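Local coordinates for chitooligosaccharide oxidase (Gibberella zeae, PDB 6Y0R), which oxidises the C1 hydroxyl of chitooligosaccharides to the corresponding lactones, using a bicovalently bound FAD and reducing molecular oxygen to hydrogen peroxide, at residues L428-S431 and I432-S435; K355-V358 and N359-T363; A247-G250 and L251-F254. One frame throughout, in Å; residues are numbered along the deposited sequence.

Contact 1: L428-S431 and I432-S435; sequences LRQS and ISSS
The last turns of helix 420-433 are held by two backbone carbonyls, those of Arg429 and Gln430, each of which accepts more than one donor from the residues that follow. Arg429 O takes the i+4 amide bond of the alpha-helix, Ser433 N to Arg429 O 2.9 Å, in its carbonyl plane. An additional i+3 amide comes from above that plane, Ile432 N to Arg429 O 3.0 Å, and the smaller N-H...O angle of 144° marks it as the more bent of the two. One residue on, Gln430 O is gripped twice by a single serine, through Ser434 N at 3.0 Å and through its hydroxyl, with Ser434 OG to Gln430 O 2.7 Å. Amide and hydroxyl reach the oxygen from opposite faces of the carbonyl plane. With chi1 at 66°, Ser434 OG sits between its own backbone N and carbonyl carbon and is turned back along the helix. Ser431, three residues before, returns its hydroxyl alone to Leu428 O, Ser431 OG to Leu428 O 2.6 Å. Ile432 makes apolar contacts with Phe357 of helix 351-367 and with Phe405 and Leu344 of the seven-stranded sheet on which this helix lies; buried Arg429 touches Phe407 and Met443. Serine hydroxyls folded back onto carbonyls three or four residues earlier are characteristic of serine in helices.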
loop_
_atom_site.group_PDB
_atom_site.type_symbol
_atom_site.label_atom_id
_atom_site.label_comp_id
_atom_site.label_asym_id
_atom_site.label_seq_id
_atom_site.Cartn_x
_atom_site.Cartn_y
_atom_site.Cartn_z
ATOM N N LEU A 428 -9.499 0.410 18.941
ATOM C CA LEU A 428 -10.108 1.225 17.843
ATOM C C LEU A 428 -10.647 0.279 16.770
ATOM O O LEU A 428 -11.820 0.396 16.327
ATOM C CB LEU A 428 -9.049 2.148 17.244
ATOM C CG LEU A 428 -9.030 3.607 17.658
ATOM C CD1 LEU A 428 -7.860 4.266 16.932
ATOM C CD2 LEU A 428 -10.362 4.300 17.333
ATOM N N ARG A 429 -9.813 -0.655 16.322
ATOM C CA ARG A 429 -10.221 -1.569 15.243
ATOM C C ARG A 429 -11.346 -2.491 15.723
ATOM O O ARG A 429 -12.337 -2.692 15.016
ATOM C CB ARG A 429 -9.008 -2.376 14.778
ATOM C CG ARG A 429 -9.374 -3.348 13.675
ATOM C CD ARG A 429 -8.168 -4.090 13.163
ATOM N NE ARG A 429 -7.943 -5.242 14.013
ATOM C CZ ARG A 429 -7.067 -5.326 14.962
ATOM N NH1 ARG A 429 -6.947 -6.460 15.659
ATOM N NH2 ARG A 429 -6.283 -4.279 15.203
ATOM N N GLN A 430 -11.178 -3.092 16.901
ATOM C CA GLN A 430 -12.138 -4.102 17.396
ATOM C C GLN A 430 -13.476 -3.456 17.769
ATOM O O GLN A 430 -14.452 -4.214 17.743
ATOM C CB GLN A 430 -11.547 -4.882 18.576
ATOM C CG GLN A 430 -10.516 -5.899 18.129
ATOM C CD GLN A 430 -10.006 -6.738 19.278
ATOM O OE1 GLN A 430 -10.081 -6.324 20.429
ATOM N NE2 GLN A 430 -9.481 -7.911 18.946
ATOM N N SER A 431 -13.527 -2.143 18.025
ATOM C CA SER A 431 -14.816 -1.423 18.241
ATOM C C SER A 431 -15.721 -1.655 17.038
ATOM O O SER A 431 -16.954 -1.579 17.202
ATOM C CB SER A 431 -14.649 0.037 18.526
ATOM O OG SER A 431 -14.226 0.753 17.360
ATOM N N ILE A 432 -15.138 -1.903 15.856
ATOM C CA ILE A 432 -15.884 -2.325 14.645
ATOM C C ILE A 432 -15.804 -3.841 14.464
ATOM O O ILE A 432 -16.851 -4.481 14.322
ATOM C CB ILE A 432 -15.363 -1.569 13.411
ATOM C CG1 ILE A 432 -15.487 -0.059 13.611
ATOM C CG2 ILE A 432 -16.090 -2.067 12.174
ATOM C CD1 ILE A 432 -14.840 0.743 12.552
ATOM N N SER A 433 -14.616 -4.445 14.417
ATOM C CA SER A 433 -14.472 -5.781 13.811
ATOM C C SER A 433 -15.103 -6.841 14.723
ATOM O O SER A 433 -15.543 -7.842 14.185
ATOM C CB SER A 433 -13.043 -6.124 13.456
ATOM O OG SER A 433 -12.219 -6.094 14.609
ATOM N N SER A 434 -15.196 -6.596 16.030
ATOM C CA SER A 434 -15.685 -7.651 16.958
ATOM C C SER A 434 -17.189 -7.882 16.740
ATOM O O SER A 434 -17.712 -8.921 17.184
ATOM C CB SER A 434 -15.319 -7.351 18.384
ATOM O OG SER A 434 -15.990 -6.194 18.836
ATOM N N SER A 435 -17.878 -6.992 16.029
ATOM C CA SER A 435 -19.316 -7.130 15.732
ATOM C C SER A 435 -19.546 -7.704 14.337
ATOM O O SER A 435 -20.719 -7.887 14.001
ATOM C CB SER A 435 -20.009 -5.813 15.891
ATOM O OG SER A 435 -19.767 -5.010 14.758
#

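Contact 2: K355-V358 and N359-T363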
loop_
_atom_site.group_PDB
_atom_site.type_symbol
_atom_site.label_atom_id
_atom_site.label_comp_id
_atom_site.label_asym_id
_atom_site.label_seq_id
_atom_site.Cartn_x
_atom_site.Cartn_y
_atom_site.Cartn_z
ATOM N N LYS A 355 -22.128 3.522 16.004
ATOM C CA LYS A 355 -22.276 3.997 17.409
ATOM C C LYS A 355 -21.213 3.380 18.328
ATOM O O LYS A 355 -20.617 4.134 19.092
ATOM C CB LYS A 355 -23.677 3.707 17.958
ATOM C CG LYS A 355 -24.726 4.675 17.460
ATOM C CD LYS A 355 -26.100 4.463 18.110
ATOM C CE LYS A 355 -27.136 5.360 17.462
ATOM N NZ LYS A 355 -28.525 4.912 17.728
ATOM N N SER A 356 -20.907 2.083 18.191
ATOM C CA SER A 356 -19.858 1.407 19.003
ATOM C C SER A 356 -18.517 2.070 18.749
ATOM O O SER A 356 -17.774 2.371 19.672
ATOM C CB SER A 356 -19.751 -0.060 18.708
ATOM O OG SER A 356 -21.002 -0.674 18.937
ATOM N N PHE A 357 -18.200 2.263 17.464
ATOM C CA PHE A 357 -16.959 2.924 17.024
ATOM C C PHE A 357 -16.848 4.325 17.623
ATOM O O PHE A 357 -15.831 4.692 18.215
ATOM C CB PHE A 357 -16.945 2.907 15.496
ATOM C CG PHE A 357 -15.821 3.668 14.874
ATOM C CD1 PHE A 357 -14.513 3.309 15.094
ATOM C CD2 PHE A 357 -16.078 4.700 13.987
ATOM C CE1 PHE A 357 -13.475 4.015 14.505
ATOM C CE2 PHE A 357 -15.043 5.398 13.394
ATOM C CZ PHE A 357 -13.740 5.058 13.666
ATOM N N VAL A 358 -17.870 5.161 17.420
ATOM C CA VAL A 358 -17.870 6.569 17.899
ATOM C C VAL A 358 -17.773 6.574 19.446
ATOM O O VAL A 358 -17.065 7.418 19.981
ATOM C CB VAL A 358 -19.126 7.293 17.391
ATOM C CG1 VAL A 358 -19.311 8.597 18.126
ATOM C CG2 VAL A 358 -19.099 7.507 15.876
ATOM N N ASN A 359 -18.469 5.653 20.121
ATOM C CA ASN A 359 -18.376 5.492 21.608
ATOM C C ASN A 359 -16.913 5.277 22.028
ATOM O O ASN A 359 -16.440 5.973 22.954
ATOM C CB ASN A 359 -19.335 4.393 22.076
ATOM C CG ASN A 359 -20.790 4.828 21.998
ATOM O OD1 ASN A 359 -21.097 5.981 21.647
ATOM N ND2 ASN A 359 -21.693 3.922 22.338
ATOM N N PHE A 360 -16.166 4.406 21.341
ATOM C CA PHE A 360 -14.737 4.152 21.632
ATOM C C PHE A 360 -13.944 5.429 21.355
ATOM O O PHE A 360 -13.122 5.867 22.178
ATOM C CB PHE A 360 -14.201 2.965 20.829
ATOM C CG PHE A 360 -12.786 2.606 21.193
ATOM C CD1 PHE A 360 -11.714 3.350 20.708
ATOM C CD2 PHE A 360 -12.527 1.580 22.091
ATOM C CE1 PHE A 360 -10.411 3.049 21.076
ATOM C CE2 PHE A 360 -11.224 1.269 22.439
ATOM C CZ PHE A 360 -10.181 2.019 21.958
ATOM N N VAL A 361 -14.186 6.057 20.200
ATOM C CA VAL A 361 -13.429 7.273 19.812
ATOM C C VAL A 361 -13.689 8.392 20.836
ATOM O O VAL A 361 -12.738 9.111 21.158
ATOM C CB VAL A 361 -13.831 7.721 18.398
ATOM C CG1 VAL A 361 -13.367 9.130 18.096
ATOM C CG2 VAL A 361 -13.294 6.732 17.377
ATOM N N SER A 362 -14.931 8.518 21.302
ATOM C CA SER A 362 -15.397 9.618 22.187
ATOM C C SER A 362 -14.956 9.421 23.639
ATOM O O SER A 362 -14.982 10.429 24.368
ATOM C CB SER A 362 -16.902 9.763 22.105
ATOM O OG SER A 362 -17.272 10.028 20.760
ATOM N N THR A 363 -14.499 8.224 24.009
ATOM C CA THR A 363 -14.144 7.865 25.408
ATOM C C THR A 363 -12.659 7.523 25.432
ATOM O O THR A 363 -11.881 8.433 25.717
ATOM C CB THR A 363 -15.075 6.789 25.971
ATOM O OG1 THR A 363 -15.041 5.585 25.206
ATOM C CG2 THR A 363 -16.523 7.250 26.021
#
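Val358 O is gripped twice by Ser362, once by its amide and once by its hydroxyl. Ser362 N to Val358 O is 2.7 Å, with an N-H...O angle of 146°, and Ser362 OG to Val358 O is also 2.7 Å. The amide is only modestly tilted from the carbonyl plane, whereas the hydroxyl comes from well above it. A chi1 of -59° sets OG beside the serine's own backbone N, and from there the hydroxyl folds back over the preceding turn and passes the methyl Val358 CG1. The next residue, Thr363, returns its hydroxyl alone to the main chain, Thr363 OG1 to Asn359 O 2.7 Å, where the helix widens into a pi-type turn at 361-363. On the sheet-facing side the meeting is apolar. Val361 CG2 stands over one face of the Phe357 ring, 4.2 Å from its centroid and 20° off the normal, a CH-pi contact displaced toward the rim at CE1 and CZ. Val361 N also bonds to Phe357 O in the carbonyl plane, so backbone and side chain join the same two residues. The other polar side chain of note, Asn359, has its OD1 hydrogen-bonded to Gln244 NE2 outside this turn. Phe357 and Val361 rest on Leu374 and Trp372 of strand 371-378, while Val358 meets helix 247-260. The chemistry implies that the hydroxyl protons of Ser362 and Thr363 are given to carbonyls of their own helix, so that Ser362 can lie beside Val358 CG1 with its proton satisfied.

Contact 3: A247-G250 and L251-F254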
loop_
_atom_site.group_PDB
_atom_site.type_symbol
_atom_site.label_atom_id
_atom_site.label_comp_id
_atom_site.label_asym_id
_atom_site.label_seq_id
_atom_site.Cartn_x
_atom_site.Cartn_y
_atom_site.Cartn_z
ATOM N N ALA A 247 -21.900 12.138 15.217
ATOM C CA ALA A 247 -20.910 11.375 14.401
ATOM C C ALA A 247 -21.483 10.051 13.900
ATOM O O ALA A 247 -21.214 9.680 12.761
ATOM C CB ALA A 247 -19.610 11.147 15.128
ATOM N N PRO A 248 -22.202 9.227 14.693
ATOM C CA PRO A 248 -22.675 7.953 14.147
ATOM C C PRO A 248 -23.520 8.087 12.879
ATOM O O PRO A 248 -23.281 7.433 11.925
ATOM C CB PRO A 248 -23.451 7.318 15.313
ATOM C CG PRO A 248 -22.817 7.955 16.531
ATOM C CD PRO A 248 -22.518 9.389 16.128
ATOM N N GLN A 249 -24.499 8.991 12.867
ATOM C CA GLN A 249 -25.360 9.143 11.688
ATOM C C GLN A 249 -24.573 9.821 10.572
ATOM O O GLN A 249 -24.826 9.454 9.439
ATOM C CB GLN A 249 -26.598 9.992 11.967
ATOM C CG GLN A 249 -27.548 10.025 10.784
ATOM C CD GLN A 249 -28.324 8.752 10.630
ATOM O OE1 GLN A 249 -28.929 8.256 11.582
ATOM N NE2 GLN A 249 -28.298 8.197 9.436
ATOM N N GLY A 250 -23.643 10.720 10.891
ATOM C CA GLY A 250 -22.763 11.340 9.886
ATOM C C GLY A 250 -21.910 10.276 9.187
ATOM O O GLY A 250 -21.847 10.246 7.937
ATOM N N LEU A 251 -21.286 9.363 9.934
ATOM C CA LEU A 251 -20.464 8.278 9.306
ATOM C C LEU A 251 -21.338 7.340 8.484
ATOM O O LEU A 251 -20.970 6.966 7.353
ATOM C CB LEU A 251 -19.735 7.488 10.397
ATOM C CG LEU A 251 -18.699 8.266 11.192
ATOM C CD1 LEU A 251 -18.280 7.494 12.438
ATOM C CD2 LEU A 251 -17.505 8.609 10.336
ATOM N N TYR A 252 -22.526 7.027 9.001
ATOM C CA TYR A 252 -23.449 6.143 8.274
ATOM C C TYR A 252 -23.887 6.820 6.977
ATOM O O TYR A 252 -23.904 6.195 5.934
ATOM C CB TYR A 252 -24.645 5.777 9.146
ATOM C CG TYR A 252 -25.578 4.792 8.482
ATOM C CD1 TYR A 252 -25.285 3.444 8.469
ATOM C CD2 TYR A 252 -26.756 5.201 7.887
ATOM C CE1 TYR A 252 -26.142 2.535 7.874
ATOM C CE2 TYR A 252 -27.603 4.315 7.252
ATOM C CZ TYR A 252 -27.318 2.967 7.292
ATOM O OH TYR A 252 -28.147 2.069 6.682
ATOM N N ASP A 253 -24.195 8.112 7.026
ATOM C CA ASP A 253 -24.642 8.861 5.832
ATOM C C ASP A 253 -23.500 8.963 4.830
ATOM O O ASP A 253 -23.732 8.803 3.628
ATOM C CB ASP A 253 -25.121 10.251 6.181
ATOM C CG ASP A 253 -26.455 10.265 6.912
ATOM O OD1 ASP A 253 -27.194 9.232 6.844
ATOM O OD2 ASP A 253 -26.719 11.303 7.553
ATOM N N PHE A 254 -22.276 9.130 5.325
ATOM C CA PHE A 254 -21.075 9.119 4.461
ATOM C C PHE A 254 -20.995 7.785 3.723
ATOM O O PHE A 254 -20.817 7.715 2.500
ATOM C CB PHE A 254 -19.844 9.363 5.338
ATOM C CG PHE A 254 -18.512 9.433 4.628
ATOM C CD1 PHE A 254 -18.163 10.518 3.851
ATOM C CD2 PHE A 254 -17.606 8.405 4.766
ATOM C CE1 PHE A 254 -16.927 10.567 3.225
ATOM C CE2 PHE A 254 -16.360 8.457 4.147
ATOM C CZ PHE A 254 -16.031 9.534 3.354
#
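Two torsions in Gln249 bring its amide to Asp253: chi1 of -174° carries CG away from the backbone N, and the bend at chi2, 75°, swings the carboxamide along the helix toward the next turn. Asp253, four residues on, has its CG beside its own backbone N and offers OD1. The resulting bond, Gln249 NE2 to Asp253 OD1 at 3.0 Å, is nearly straight, with an N-H...O angle of 163°. The two planar groups are met differently. The oxygen lies almost in the plane of the glutamine amide, so an N-H is aimed squarely at it, but the nitrogen meets the carboxylate from above, and the two planes are well short of parallel. The aliphatic part of the glutamine follows the same path, Gln249 CG lying 3.6 Å from Asp253 OD2. The NE2 group also passes the ring of Tyr252, Gln249 NE2 to Tyr252 CD2 3.7 Å, with amide and ring planes close to perpendicular.

This is the opening of helix 247-260, one of the helices lying against the seven-stranded antiparallel sheet, and its polar i to i+4 pair runs along the flank turned from that sheet. Regular backbone bonds carry the turns: Leu251 N to Ala247 O is 2.8 Å and Asp253 N to Gln249 O also 2.8 Å, the latter joining the same pair as the side-chain bond. The inner flank is apolar. Leu251 lies between Met376 and Met269 of the sheet and Phe354 and Val358 of helix 351-367, and the Phe254 side chain touches Met267, Met269, Val278 and Ile378. At Gly250, where the backbone bond is Phe254 N to Gly250 O, 2.9 Å, the helix carries no side chain.

Overall arrangement
Along the chain contact 3 comes first, then contact 2, then contact 1, each on a different helix: 247-260, 351-367 and 420-433. In space the middle one of the series is also the middle helix. Contact 2 lies about 12 Å, centre to centre, from contact 3 and about 10 Å from contact 1, touching both through pairs such as Lys355 with Pro248 and Phe360 with Leu428; contacts 1 and 3, about 17 Å apart between centres, do not meet. All three helices cover the seven-stranded antiparallel sheet, building one helical layer from separate stretches of sequence. Such a helix-covered sheet usually forms the substrate-binding domain in this family of FAD-linked oxidases, and probably does here.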